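Local coordinates for protein mannitol dehydrogenase (Pseudomonas fluorescens, PDB 1M2W) that probably catalyses the NAD-dependent interconversion of D-mannitol and D-fructose, and is caught here with both NAD and D-mannitol bound, at residues R39-Y44 with A227-I232; F83-L88 with W254-E259; T233-T238 with A368-R373. All coordinates share one frame; numbering follows the deposited sequence.

Contact 1: R39-Y44 with A227-I232; sequences RAHQAY and AMVDRI. With MTL (D-mannitol), chain D; NAD (nicotinamide-adenine-dinucleotide), chain C.
NH1 of R231 is gripped from two directions by the 39-44 segment. It donates to the backbone oxygen of A40, with NH1 to O at 2.9 Å and the oxygen near the guanidinium plane, and it also sits over the centre of the Y44 ring, 3.4 Å above its plane. The guanidinium stands steeply on that ring, the two planes 69° apart, so it meets the face with a nitrogen rather than lying flat. R231 CZ is 4.5 Å from the ring centroid, a cation-pi contact that suits an arginine beside a tyrosine. NE goes to the backbone oxygen of E259 and NH2 to the carboxylate of E87. A40 is small enough for R231 CD to pass 4.1 Å from its CB. The H41 ring, its CG anti to the backbone N (chi1 -175°), reaches the strand with CE1, 3.6 Å from V229 CG1. It is pinned at both nitrogens: ND1 receives Q42 NE2 at 2.9 Å, and NE2 donates to the backbone oxygen of Q263. Mannitol O1 donates to D230 OD1 at 2.6 Å and accepts from the backbone N of R231 at 2.9 Å. The carboxylate is a fitting acceptor for a polyol hydroxyl, while R361 bridges the same oxygen. The contact thus links the start of the Rossmann domain, next to the NAD-binding F37, to the strand that holds mannitol O1. Strand 227-230 pairs with strand 263-267 and is backed by helix 289-313; segment 39-44 spans the end of helix 36-40 and the start of helix 42-51, with A40 touching V256 and C258 of strand 256-258.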
loop_
_atom_site.group_PDB
_atom_site.type_symbol
_atom_site.label_atom_id
_atom_site.label_comp_id
_atom_site.label_asym_id
_atom_site.label_seq_id
_atom_site.Cartn_x
_atom_site.Cartn_y
_atom_site.Cartn_z
ATOM N N ARG A 39 4.250 -10.020 0.712
ATOM C CA ARG A 39 4.420 -11.317 1.344
ATOM C C ARG A 39 3.207 -11.780 2.156
ATOM O O ARG A 39 2.928 -12.981 2.226
ATOM C CB ARG A 39 5.685 -11.279 2.227
ATOM C CG ARG A 39 6.964 -11.012 1.402
ATOM C CD ARG A 39 8.165 -11.364 2.278
ATOM N NE ARG A 39 8.237 -10.484 3.443
ATOM C CZ ARG A 39 8.819 -10.834 4.590
ATOM N NH1 ARG A 39 9.346 -12.052 4.722
ATOM N NH2 ARG A 39 8.935 -9.944 5.582
ATOM N N ALA A 40 2.495 -10.848 2.772
ATOM C CA ALA A 40 1.357 -11.220 3.607
ATOM C C ALA A 40 0.064 -11.323 2.820
ATOM O O ALA A 40 -0.946 -11.799 3.361
ATOM C CB ALA A 40 1.169 -10.165 4.739
ATOM N N HIS A 41 0.090 -10.901 1.552
ATOM C CA HIS A 41 -1.161 -10.888 0.763
ATOM C C HIS A 41 -1.038 -11.715 -0.497
ATOM O O HIS A 41 -1.505 -12.867 -0.525
ATOM C CB HIS A 41 -1.548 -9.401 0.498
ATOM C CG HIS A 41 -2.871 -9.195 -0.189
ATOM N ND1 HIS A 41 -2.989 -9.090 -1.561
ATOM C CD2 HIS A 41 -4.123 -9.006 0.305
ATOM C CE1 HIS A 41 -4.246 -8.837 -1.883
ATOM N NE2 HIS A 41 -4.960 -8.783 -0.767
ATOM N N GLN A 42 -0.401 -11.198 -1.553
ATOM C CA GLN A 42 -0.308 -12.018 -2.748
ATOM C C GLN A 42 0.456 -13.319 -2.574
ATOM O O GLN A 42 0.058 -14.359 -3.119
ATOM C CB GLN A 42 0.349 -11.247 -3.927
ATOM C CG GLN A 42 -0.421 -9.945 -4.285
ATOM C CD GLN A 42 0.153 -8.735 -3.565
ATOM O OE1 GLN A 42 1.398 -8.388 -3.925
ATOM N NE2 GLN A 42 -0.502 -8.107 -2.693
ATOM N N ALA A 43 1.577 -13.270 -1.868
ATOM C CA ALA A 43 2.354 -14.494 -1.689
ATOM C C ALA A 43 1.564 -15.461 -0.816
ATOM O O ALA A 43 1.617 -16.670 -1.000
ATOM C CB ALA A 43 3.709 -14.179 -1.029
ATOM N N TYR A 44 0.840 -14.911 0.150
ATOM C CA TYR A 44 0.033 -15.737 1.063
ATOM C C TYR A 44 -1.070 -16.524 0.293
ATOM O O TYR A 44 -1.234 -17.736 0.458
ATOM C CB TYR A 44 -0.613 -14.809 2.070
ATOM C CG TYR A 44 -1.807 -15.422 2.772
ATOM C CD1 TYR A 44 -1.635 -16.386 3.766
ATOM C CD2 TYR A 44 -3.097 -15.043 2.412
ATOM C CE1 TYR A 44 -2.729 -16.955 4.397
ATOM C CE2 TYR A 44 -4.197 -15.619 3.024
ATOM C CZ TYR A 44 -3.999 -16.564 4.014
ATOM O OH TYR A 44 -5.104 -17.109 4.658
ATOM N N ALA A 227 -8.100 -3.580 -8.708
ATOM C CA ALA A 227 -8.337 -4.435 -7.557
ATOM C C ALA A 227 -8.457 -3.614 -6.287
ATOM O O ALA A 227 -8.064 -2.435 -6.266
ATOM C CB ALA A 227 -7.157 -5.412 -7.397
HETATM N N MSE A 228 -9.032 -4.243 -5.247
HETATM C CA MSE A 228 -9.057 -3.669 -3.890
HETATM C C MSE A 228 -8.277 -4.735 -3.120
HETATM O O MSE A 228 -8.529 -5.970 -3.285
HETATM C CB MSE A 228 -10.487 -3.562 -3.318
HETATM C CG MSE A 228 -10.556 -2.956 -1.932
HETATM SE SE MSE A 228 -10.382 -4.289 -0.546
HETATM C CE MSE A 228 -12.339 -4.657 -0.376
ATOM N N VAL A 229 -7.310 -4.304 -2.310
ATOM C CA VAL A 229 -6.469 -5.226 -1.567
ATOM C C VAL A 229 -6.475 -4.802 -0.100
ATOM O O VAL A 229 -6.457 -3.622 0.177
ATOM C CB VAL A 229 -5.016 -5.176 -2.107
ATOM C CG1 VAL A 229 -5.017 -5.718 -3.564
ATOM C CG2 VAL A 229 -4.488 -3.730 -2.082
ATOM N N ASP A 230 -6.484 -5.758 0.827
ATOM C CA ASP A 230 -6.566 -5.375 2.243
ATOM C C ASP A 230 -5.932 -6.393 3.204
ATOM O O ASP A 230 -6.305 -7.569 3.194
ATOM C CB ASP A 230 -8.071 -5.228 2.628
ATOM C CG ASP A 230 -8.308 -4.629 4.040
ATOM O OD1 ASP A 230 -7.336 -4.212 4.707
ATOM O OD2 ASP A 230 -9.486 -4.576 4.477
ATOM N N ARG A 231 -4.936 -5.936 3.977
ATOM C CA ARG A 231 -4.370 -6.723 5.061
ATOM C C ARG A 231 -3.396 -5.809 5.815
ATOM O O ARG A 231 -2.421 -5.333 5.226
ATOM C CB ARG A 231 -3.608 -7.963 4.595
ATOM C CG ARG A 231 -3.300 -8.875 5.818
ATOM C CD ARG A 231 -2.844 -10.263 5.453
ATOM N NE ARG A 231 -3.312 -11.230 6.460
ATOM C CZ ARG A 231 -3.212 -12.548 6.342
ATOM N NH1 ARG A 231 -2.639 -13.094 5.280
ATOM N NH2 ARG A 231 -3.742 -13.345 7.277
ATOM N N ILE A 232 -3.679 -5.529 7.098
ATOM C CA ILE A 232 -2.790 -4.665 7.866
ATOM C C ILE A 232 -1.497 -5.431 8.143
ATOM O O ILE A 232 -1.505 -6.546 8.679
ATOM C CB ILE A 232 -3.477 -4.210 9.142
ATOM C CG1 ILE A 232 -4.684 -3.312 8.760
ATOM C CG2 ILE A 232 -2.486 -3.462 10.058
ATOM C CD1 ILE A 232 -5.617 -3.043 9.960
HETATM O O1 MTL D . -5.128 -3.008 4.027
HETATM C C1 MTL D . -4.823 -1.953 4.960
HETATM C C2 MTL D . -3.695 -1.123 4.350
HETATM O O2 MTL D . -4.090 -0.549 3.072
HETATM C C3 MTL D . -3.231 -0.039 5.329
HETATM O O3 MTL D . -2.541 -0.709 6.425
HETATM C C4 MTL D . -2.260 0.941 4.625
HETATM O O4 MTL D . -0.977 0.329 4.457
HETATM C C5 MTL D . -2.092 2.202 5.475
HETATM O O5 MTL D . -3.326 2.915 5.543
HETATM C C6 MTL D . -0.973 3.142 4.886
HETATM O O6 MTL D . -1.045 4.390 5.572
HETATM P PA NAD C . 7.465 -2.147 2.694
HETATM O O1A NAD C . 8.079 -0.913 3.115
HETATM O O2A NAD C . 7.576 -3.482 3.449
HETATM O O5B NAD C . 7.917 -2.446 1.170
HETATM C C5B NAD C . 7.676 -1.432 0.157
HETATM C C4B NAD C . 8.268 -2.134 -1.101
HETATM O O4B NAD C . 8.068 -1.183 -2.242
HETATM C C3B NAD C . 9.803 -2.303 -1.091
HETATM O O3B NAD C . 10.020 -3.431 -1.920
HETATM C C2B NAD C . 10.304 -0.996 -1.688
HETATM O O2B NAD C . 11.681 -0.969 -2.101
HETATM C C1B NAD C . 9.328 -0.866 -2.857
HETATM N N9A NAD C . 9.280 0.464 -3.409
HETATM C C8A NAD C . 9.157 1.711 -2.820
HETATM N N7A NAD C . 9.121 2.712 -3.688
HETATM C C5A NAD C . 9.230 2.056 -4.920
HETATM C C6A NAD C . 9.237 2.587 -6.213
HETATM N N6A NAD C . 9.125 3.880 -6.528
HETATM N N1A NAD C . 9.375 1.672 -7.291
HETATM C C2A NAD C . 9.494 0.287 -7.066
HETATM N N3A NAD C . 9.475 -0.281 -5.790
HETATM C C4A NAD C . 9.341 0.666 -4.747
HETATM O O3 NAD C . 5.906 -1.860 2.532
HETATM P PN NAD C . 4.589 -2.751 2.387
HETATM O O1N NAD C . 3.977 -3.053 3.711
HETATM O O2N NAD C . 4.972 -3.898 1.548
HETATM O O5D NAD C . 3.614 -1.720 1.597
HETATM C C5D NAD C . 3.857 -1.595 0.155
HETATM C C4D NAD C . 2.622 -1.114 -0.569
HETATM O O4D NAD C . 1.572 -2.099 -0.750
HETATM C C3D NAD C . 1.897 0.162 -0.009
HETATM O O3D NAD C . 2.575 1.351 -0.339
HETATM C C2D NAD C . 0.452 0.036 -0.530
HETATM O O2D NAD C . 0.135 0.650 -1.814
HETATM C C1D NAD C . 0.246 -1.468 -0.515
HETATM N N1N NAD C . -0.335 -1.954 0.765
HETATM C C2N NAD C . 0.305 -2.058 2.052
HETATM C C3N NAD C . -0.512 -2.515 3.117
HETATM C C7N NAD C . 0.057 -2.607 4.534
HETATM O O7N NAD C . -0.767 -2.880 5.546
HETATM N N7N NAD C . 1.327 -2.328 4.663
HETATM C C4N NAD C . -1.898 -2.845 2.887
HETATM C C5N NAD C . -2.450 -2.729 1.587
HETATM C C6N NAD C . -1.692 -2.287 0.534
#

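Contact 2: F83-L88 with W254-E259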
loop_
_atom_site.group_PDB
_atom_site.type_symbol
_atom_site.label_atom_id
_atom_site.label_comp_id
_atom_site.label_asym_id
_atom_site.label_seq_id
_atom_site.Cartn_x
_atom_site.Cartn_y
_atom_site.Cartn_z
ATOM N N PHE A 83 9.813 -17.994 4.414
ATOM C CA PHE A 83 9.682 -16.950 5.451
ATOM C C PHE A 83 8.440 -17.279 6.239
ATOM O O PHE A 83 7.553 -17.973 5.721
ATOM C CB PHE A 83 9.616 -15.501 4.883
ATOM C CG PHE A 83 8.411 -15.237 4.002
ATOM C CD1 PHE A 83 7.214 -14.740 4.546
ATOM C CD2 PHE A 83 8.463 -15.529 2.639
ATOM C CE1 PHE A 83 6.078 -14.543 3.731
ATOM C CE2 PHE A 83 7.314 -15.332 1.815
ATOM C CZ PHE A 83 6.151 -14.847 2.364
ATOM N N THR A 84 8.361 -16.772 7.469
ATOM C CA THR A 84 7.209 -17.059 8.328
ATOM C C THR A 84 6.187 -15.931 8.266
ATOM O O THR A 84 6.570 -14.755 8.393
ATOM C CB THR A 84 7.648 -17.180 9.826
ATOM O OG1 THR A 84 8.772 -18.048 9.943
ATOM C CG2 THR A 84 6.506 -17.733 10.690
ATOM N N LEU A 85 4.921 -16.299 8.023
ATOM C CA LEU A 85 3.826 -15.349 8.075
ATOM C C LEU A 85 3.314 -15.493 9.515
ATOM O O LEU A 85 2.803 -16.543 9.908
ATOM C CB LEU A 85 2.758 -15.734 7.056
ATOM C CG LEU A 85 1.566 -14.775 7.031
ATOM C CD1 LEU A 85 1.161 -14.545 5.602
ATOM C CD2 LEU A 85 0.413 -15.344 7.813
ATOM N N TYR A 86 3.411 -14.413 10.289
ATOM C CA TYR A 86 3.086 -14.472 11.729
ATOM C C TYR A 86 1.874 -13.629 12.062
ATOM O O TYR A 86 1.982 -12.404 12.165
ATOM C CB TYR A 86 4.355 -13.978 12.458
ATOM C CG TYR A 86 4.358 -14.046 13.953
ATOM C CD1 TYR A 86 3.470 -14.868 14.647
ATOM C CD2 TYR A 86 5.288 -13.308 14.679
ATOM C CE1 TYR A 86 3.509 -14.962 16.075
ATOM C CE2 TYR A 86 5.333 -13.401 16.101
ATOM C CZ TYR A 86 4.439 -14.223 16.762
ATOM O OH TYR A 86 4.428 -14.255 18.146
ATOM N N GLU A 87 0.705 -14.270 12.190
ATOM C CA GLU A 87 -0.501 -13.508 12.485
ATOM C C GLU A 87 -0.537 -13.085 13.952
ATOM O O GLU A 87 -0.219 -13.881 14.848
ATOM C CB GLU A 87 -1.771 -14.330 12.181
ATOM C CG GLU A 87 -1.921 -14.712 10.738
ATOM C CD GLU A 87 -3.241 -15.418 10.448
ATOM O OE1 GLU A 87 -3.892 -15.908 11.398
ATOM O OE2 GLU A 87 -3.602 -15.487 9.261
ATOM N N LEU A 88 -0.890 -11.832 14.198
ATOM C CA LEU A 88 -1.002 -11.343 15.574
ATOM C C LEU A 88 -2.372 -10.695 15.714
ATOM O O LEU A 88 -2.783 -9.896 14.881
ATOM C CB LEU A 88 0.092 -10.329 15.901
ATOM C CG LEU A 88 1.503 -10.928 16.028
ATOM C CD1 LEU A 88 2.502 -9.765 16.285
ATOM C CD2 LEU A 88 1.547 -11.949 17.190
ATOM N N TRP A 254 13.626 -12.598 8.797
ATOM C CA TRP A 254 12.694 -11.582 8.303
ATOM C C TRP A 254 11.261 -12.118 8.167
ATOM O O TRP A 254 10.753 -12.316 7.070
ATOM C CB TRP A 254 13.207 -11.100 6.928
ATOM C CG TRP A 254 12.510 -9.910 6.380
ATOM C CD1 TRP A 254 12.111 -8.815 7.071
ATOM C CD2 TRP A 254 12.173 -9.665 4.998
ATOM N NE1 TRP A 254 11.539 -7.899 6.212
ATOM C CE2 TRP A 254 11.565 -8.394 4.940
ATOM C CE3 TRP A 254 12.319 -10.402 3.812
ATOM C CZ2 TRP A 254 11.093 -7.823 3.732
ATOM C CZ3 TRP A 254 11.836 -9.830 2.585
ATOM C CH2 TRP A 254 11.233 -8.552 2.580
ATOM N N PRO A 255 10.610 -12.396 9.287
ATOM C CA PRO A 255 9.231 -12.895 9.179
ATOM C C PRO A 255 8.353 -11.702 8.809
ATOM O O PRO A 255 8.823 -10.549 8.830
ATOM C CB PRO A 255 8.931 -13.399 10.597
ATOM C CG PRO A 255 9.784 -12.432 11.482
ATOM C CD PRO A 255 11.073 -12.306 10.686
ATOM N N VAL A 256 7.107 -11.959 8.436
ATOM C CA VAL A 256 6.196 -10.854 8.158
ATOM C C VAL A 256 5.050 -11.009 9.147
ATOM O O VAL A 256 4.508 -12.102 9.303
ATOM C CB VAL A 256 5.661 -10.849 6.701
ATOM C CG1 VAL A 256 4.933 -12.161 6.332
ATOM C CG2 VAL A 256 4.682 -9.664 6.544
ATOM N N VAL A 257 4.765 -9.942 9.896
ATOM C CA VAL A 257 3.651 -9.979 10.859
ATOM C C VAL A 257 2.460 -9.360 10.146
ATOM O O VAL A 257 2.629 -8.428 9.346
ATOM C CB VAL A 257 3.974 -9.110 12.095
ATOM C CG1 VAL A 257 2.692 -8.731 12.861
ATOM C CG2 VAL A 257 4.861 -9.888 13.028
ATOM N N CYS A 258 1.262 -9.870 10.394
ATOM C CA CYS A 258 0.063 -9.285 9.774
ATOM C C CYS A 258 -1.123 -9.653 10.656
ATOM O O CYS A 258 -0.995 -10.492 11.556
ATOM C CB CYS A 258 -0.187 -9.853 8.363
ATOM S SG CYS A 258 -0.347 -11.676 8.295
ATOM N N GLU A 259 -2.265 -9.027 10.409
ATOM C CA GLU A 259 -3.488 -9.343 11.167
ATOM C C GLU A 259 -4.135 -10.574 10.515
ATOM O O GLU A 259 -3.794 -10.953 9.384
ATOM C CB GLU A 259 -4.486 -8.174 11.068
ATOM C CG GLU A 259 -4.894 -7.949 9.580
ATOM C CD GLU A 259 -5.981 -6.890 9.436
ATOM O OE1 GLU A 259 -6.041 -6.223 8.384
ATOM O OE2 GLU A 259 -6.804 -6.752 10.378
#
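Y86 N and V256 O form the shortest of four backbone hydrogen bonds, at 2.7 Å, followed by V256 N to T84 O at 2.8 Å; both are nearly straight. L88 N donates to C258 O at 3.0 Å. The fourth, C258 N to Y86 O, stretches to 3.2 Å, and its donor stands 42° out of the carbonyl plane. Y86, for example, bonds to V256 through its N and to C258 through its O, the pattern of parallel pairing, and the short strand axes differ by only 24°. Strand 256-258 lies at one edge of the mixed sheet of the Rossmann domain, where 83-87 separates it from the antiparallel strand 96-107. One face carries L85, V256, E87 and C258, and the other Y86, which packs on Q243 and L244 of helix 238-248, and V257. Beta-branched valines suit these extended backbones. V256 CG1, set between the backbone N and the carbonyl carbon (chi1 58°), meets the edge of the F83 ring, 3.7 Å from CE1. Farther along the same face, the SG of C258 rests 3.8 Å from L85 CD2, and the side chain of C258 also touches R231. E87 extends past it to give its carboxylate to R231 NH2, and E259 sends its own to R361. On the face of Y86 and V257, V257 CG1 packs 3.6 Å from L88 CD1, while L88 CD2 covers one face of the Y86 ring, offset toward its rim. At the N-terminal end of the pair, F83 and W254 both make cation-pi contacts with R39, and P255 CB lies beside T84 CB.

Contact 3: T233-T238 with A368-R373; sequences TPMTST and ADQLER. With NAD (nicotinamide-adenine-dinucleotide), chain C; MTL (D-mannitol), chain D.
T233 and R373 meet beside both ligands: the backbone oxygen of T233 lies 3.4 Å above one face of the R373 guanidinium, offset toward its rim. The edge of that group serves the bound mannitol. NH1 donates almost straight (171°) to mannitol O4 at 2.9 Å, and NH2 donates to mannitol O3 at 2.9 Å. T233 meets the cofactor's amide, its N reaching the nicotinamide oxygen O7N at 3.0 Å, with a weak bond returning from the amide nitrogen N7N to T233 O.

Behind this shell, D369 takes R373 side-on. NE meets D369 OD1 at 2.8 Å and NH2 meets D369 OD2 at 2.8 Å, each oxygen using its syn lone pair, so the two groups lie close to one plane and the guanidinium cannot easily turn. The arginine chain leaves with CG anti to the backbone N and bends at chi3 (75°), which brings its end back toward the carboxylate. A leucine here, with no N-H to give, would probably leave mannitol O3 and O4 less firmly held and the D369 carboxylate without its charged mate.

Farther out, Q370 uses its amide as a clamp on the backbone of M235: OE1 accepts from M235 N at 2.9 Å, and NE2 donates to M235 O at 3.0 Å, from above the carbonyl plane. An amide suits this place because it offers both an acceptor and a donor. P234 packs on D369 and Q370, its CB near D369 OD1 and Q370 OE1, while the selenomethionine M235 slides along the aliphatic part of R373 and sets its CE against E372 OE2. The C-terminal domain thus presents a guanidinium whose charge is probably balanced by D369, and whose two aimed N-H groups suit neighbouring hydroxyls of an uncharged polyol.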
loop_
_atom_site.group_PDB
_atom_site.type_symbol
_atom_site.label_atom_id
_atom_site.label_comp_id
_atom_site.label_asym_id
_atom_site.label_seq_id
_atom_site.Cartn_x
_atom_site.Cartn_y
_atom_site.Cartn_z
ATOM N N THR A 233 -0.387 -4.816 7.759
ATOM C CA THR A 233 0.947 -5.428 7.881
ATOM C C THR A 233 1.935 -4.384 8.427
ATOM O O THR A 233 2.374 -3.495 7.699
ATOM C CB THR A 233 1.415 -5.888 6.443
ATOM O OG1 THR A 233 0.390 -6.729 5.872
ATOM C CG2 THR A 233 2.725 -6.706 6.514
ATOM N N PRO A 234 2.298 -4.474 9.705
ATOM C CA PRO A 234 3.248 -3.529 10.322
ATOM C C PRO A 234 4.670 -3.643 9.761
ATOM O O PRO A 234 5.031 -4.601 9.016
ATOM C CB PRO A 234 3.277 -3.958 11.805
ATOM C CG PRO A 234 2.020 -4.752 11.997
ATOM C CD PRO A 234 1.827 -5.481 10.682
HETATM N N MSE A 235 5.508 -2.672 10.125
HETATM C CA MSE A 235 6.896 -2.761 9.704
HETATM C C MSE A 235 7.582 -3.808 10.569
HETATM O O MSE A 235 7.204 -4.069 11.722
HETATM C CB MSE A 235 7.620 -1.418 9.878
HETATM C CG MSE A 235 6.940 -0.293 9.101
HETATM SE SE MSE A 235 7.957 1.423 9.299
HETATM C CE MSE A 235 7.808 1.697 11.215
ATOM N N THR A 236 8.618 -4.392 9.986
ATOM C CA THR A 236 9.422 -5.398 10.647
ATOM C C THR A 236 9.970 -4.815 11.949
ATOM O O THR A 236 10.263 -3.617 12.033
ATOM C CB THR A 236 10.643 -5.791 9.715
ATOM O OG1 THR A 236 11.531 -6.677 10.420
ATOM C CG2 THR A 236 11.449 -4.545 9.333
ATOM N N SER A 237 10.074 -5.631 12.983
ATOM C CA SER A 237 10.680 -5.158 14.239
ATOM C C SER A 237 11.443 -6.277 14.926
ATOM O O SER A 237 11.103 -7.467 14.818
ATOM C CB SER A 237 9.631 -4.634 15.231
ATOM O OG SER A 237 8.901 -5.667 15.869
ATOM N N THR A 238 12.490 -5.882 15.639
ATOM C CA THR A 238 13.235 -6.837 16.422
ATOM C C THR A 238 12.286 -7.474 17.434
ATOM O O THR A 238 12.340 -8.694 17.662
ATOM C CB THR A 238 14.338 -6.118 17.194
ATOM O OG1 THR A 238 15.241 -5.571 16.236
ATOM C CG2 THR A 238 15.029 -7.064 18.193
ATOM N N ALA A 368 0.625 -4.229 17.266
ATOM C CA ALA A 368 1.562 -3.089 17.358
ATOM C C ALA A 368 1.927 -2.420 16.016
ATOM O O ALA A 368 3.109 -2.284 15.652
ATOM C CB ALA A 368 2.873 -3.542 18.091
ATOM N N ASP A 369 0.920 -1.976 15.282
ATOM C CA ASP A 369 1.158 -1.325 14.001
ATOM C C ASP A 369 1.657 0.103 14.318
ATOM O O ASP A 369 1.034 0.811 15.094
ATOM C CB ASP A 369 -0.161 -1.287 13.227
ATOM C CG ASP A 369 0.049 -0.897 11.774
ATOM O OD1 ASP A 369 1.203 -0.979 11.330
ATOM O OD2 ASP A 369 -0.921 -0.536 11.083
ATOM N N GLN A 370 2.792 0.481 13.745
ATOM C CA GLN A 370 3.448 1.762 14.025
ATOM C C GLN A 370 2.814 2.964 13.357
ATOM O O GLN A 370 2.594 2.935 12.156
ATOM C CB GLN A 370 4.906 1.699 13.575
ATOM C CG GLN A 370 5.656 0.487 14.146
ATOM C CD GLN A 370 5.690 -0.725 13.218
ATOM O OE1 GLN A 370 4.917 -0.822 12.285
ATOM N NE2 GLN A 370 6.614 -1.669 13.497
ATOM N N LEU A 371 2.535 4.013 14.137
ATOM C CA LEU A 371 1.962 5.213 13.547
ATOM C C LEU A 371 3.000 5.770 12.582
ATOM O O LEU A 371 2.640 6.420 11.612
ATOM C CB LEU A 371 1.614 6.250 14.634
ATOM C CG LEU A 371 0.415 5.882 15.505
ATOM C CD1 LEU A 371 0.100 7.111 16.369
ATOM C CD2 LEU A 371 -0.790 5.517 14.647
ATOM N N GLU A 372 4.295 5.506 12.812
ATOM C CA GLU A 372 5.286 6.011 11.861
ATOM C C GLU A 372 5.017 5.419 10.470
ATOM O O GLU A 372 5.217 6.089 9.447
ATOM C CB GLU A 372 6.738 5.656 12.251
ATOM C CG GLU A 372 7.688 6.099 11.173
ATOM C CD GLU A 372 9.169 5.898 11.503
ATOM O OE1 GLU A 372 9.913 6.926 11.547
ATOM O OE2 GLU A 372 9.577 4.728 11.689
ATOM N N ARG A 373 4.597 4.156 10.423
ATOM C CA ARG A 373 4.299 3.518 9.149
ATOM C C ARG A 373 3.081 4.176 8.461
ATOM O O ARG A 373 3.123 4.532 7.270
ATOM C CB ARG A 373 3.974 2.018 9.370
ATOM C CG ARG A 373 3.755 1.266 8.071
ATOM C CD ARG A 373 3.249 -0.140 8.342
ATOM N NE ARG A 373 1.829 -0.154 8.749
ATOM C CZ ARG A 373 0.813 -0.063 7.895
ATOM N NH1 ARG A 373 1.057 0.061 6.566
ATOM N NH2 ARG A 373 -0.438 -0.141 8.343
HETATM P PA NAD C . 7.465 -2.147 2.694
HETATM O O1A NAD C . 8.079 -0.913 3.115
HETATM O O2A NAD C . 7.576 -3.482 3.449
HETATM O O5B NAD C . 7.917 -2.446 1.170
HETATM C C5B NAD C . 7.676 -1.432 0.157
HETATM C C4B NAD C . 8.268 -2.134 -1.101
HETATM O O4B NAD C . 8.068 -1.183 -2.242
HETATM C C3B NAD C . 9.803 -2.303 -1.091
HETATM O O3B NAD C . 10.020 -3.431 -1.920
HETATM C C2B NAD C . 10.304 -0.996 -1.688
HETATM O O2B NAD C . 11.681 -0.969 -2.101
HETATM C C1B NAD C . 9.328 -0.866 -2.857
HETATM N N9A NAD C . 9.280 0.464 -3.409
HETATM C C8A NAD C . 9.157 1.711 -2.820
HETATM N N7A NAD C . 9.121 2.712 -3.688
HETATM C C5A NAD C . 9.230 2.056 -4.920
HETATM C C6A NAD C . 9.237 2.587 -6.213
HETATM N N6A NAD C . 9.125 3.880 -6.528
HETATM N N1A NAD C . 9.375 1.672 -7.291
HETATM C C2A NAD C . 9.494 0.287 -7.066
HETATM N N3A NAD C . 9.475 -0.281 -5.790
HETATM C C4A NAD C . 9.341 0.666 -4.747
HETATM O O3 NAD C . 5.906 -1.860 2.532
HETATM P PN NAD C . 4.589 -2.751 2.387
HETATM O O1N NAD C . 3.977 -3.053 3.711
HETATM O O2N NAD C . 4.972 -3.898 1.548
HETATM O O5D NAD C . 3.614 -1.720 1.597
HETATM C C5D NAD C . 3.857 -1.595 0.155
HETATM C C4D NAD C . 2.622 -1.114 -0.569
HETATM O O4D NAD C . 1.572 -2.099 -0.750
HETATM C C3D NAD C . 1.897 0.162 -0.009
HETATM O O3D NAD C . 2.575 1.351 -0.339
HETATM C C2D NAD C . 0.452 0.036 -0.530
HETATM O O2D NAD C . 0.135 0.650 -1.814
HETATM C C1D NAD C . 0.246 -1.468 -0.515
HETATM N N1N NAD C . -0.335 -1.954 0.765
HETATM C C2N NAD C . 0.305 -2.058 2.052
HETATM C C3N NAD C . -0.512 -2.515 3.117
HETATM C C7N NAD C . 0.057 -2.607 4.534
HETATM O O7N NAD C . -0.767 -2.880 5.546
HETATM N N7N NAD C . 1.327 -2.328 4.663
HETATM C C4N NAD C . -1.898 -2.845 2.887
HETATM C C5N NAD C . -2.450 -2.729 1.587
HETATM C C6N NAD C . -1.692 -2.287 0.534
HETATM O O1 MTL D . -5.128 -3.008 4.027
HETATM C C1 MTL D . -4.823 -1.953 4.960
HETATM C C2 MTL D . -3.695 -1.123 4.350
HETATM O O2 MTL D . -4.090 -0.549 3.072
HETATM C C3 MTL D . -3.231 -0.039 5.329
HETATM O O3 MTL D . -2.541 -0.709 6.425
HETATM C C4 MTL D . -2.260 0.941 4.625
HETATM O O4 MTL D . -0.977 0.329 4.457
HETATM C C5 MTL D . -2.092 2.202 5.475
HETATM O O5 MTL D . -3.326 2.915 5.543
HETATM C C6 MTL D . -0.973 3.142 4.886
HETATM O O6 MTL D . -1.045 4.390 5.572
#

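Contacts 1 and 2 have centres about 12 Å apart, as do contacts 2 and 3, while contacts 1 and 3 are about 16 Å apart. Along the chain, contact 2 crosses both others, whereas contact 1 closes with 227-232 just before contact 3 opens with 233-238. Contacts 1 and 2 lie within the Rossmann domain, tied together by R39 to W254 and I232 to E259. Contact 3 joins that domain to the C-terminal one through 368-373. Contacts 1 and 3 both touch NAD and D-mannitol, so the run 229-233 lines the ligand site, with V256 and V257 of contact 2 packed against T233 and P234.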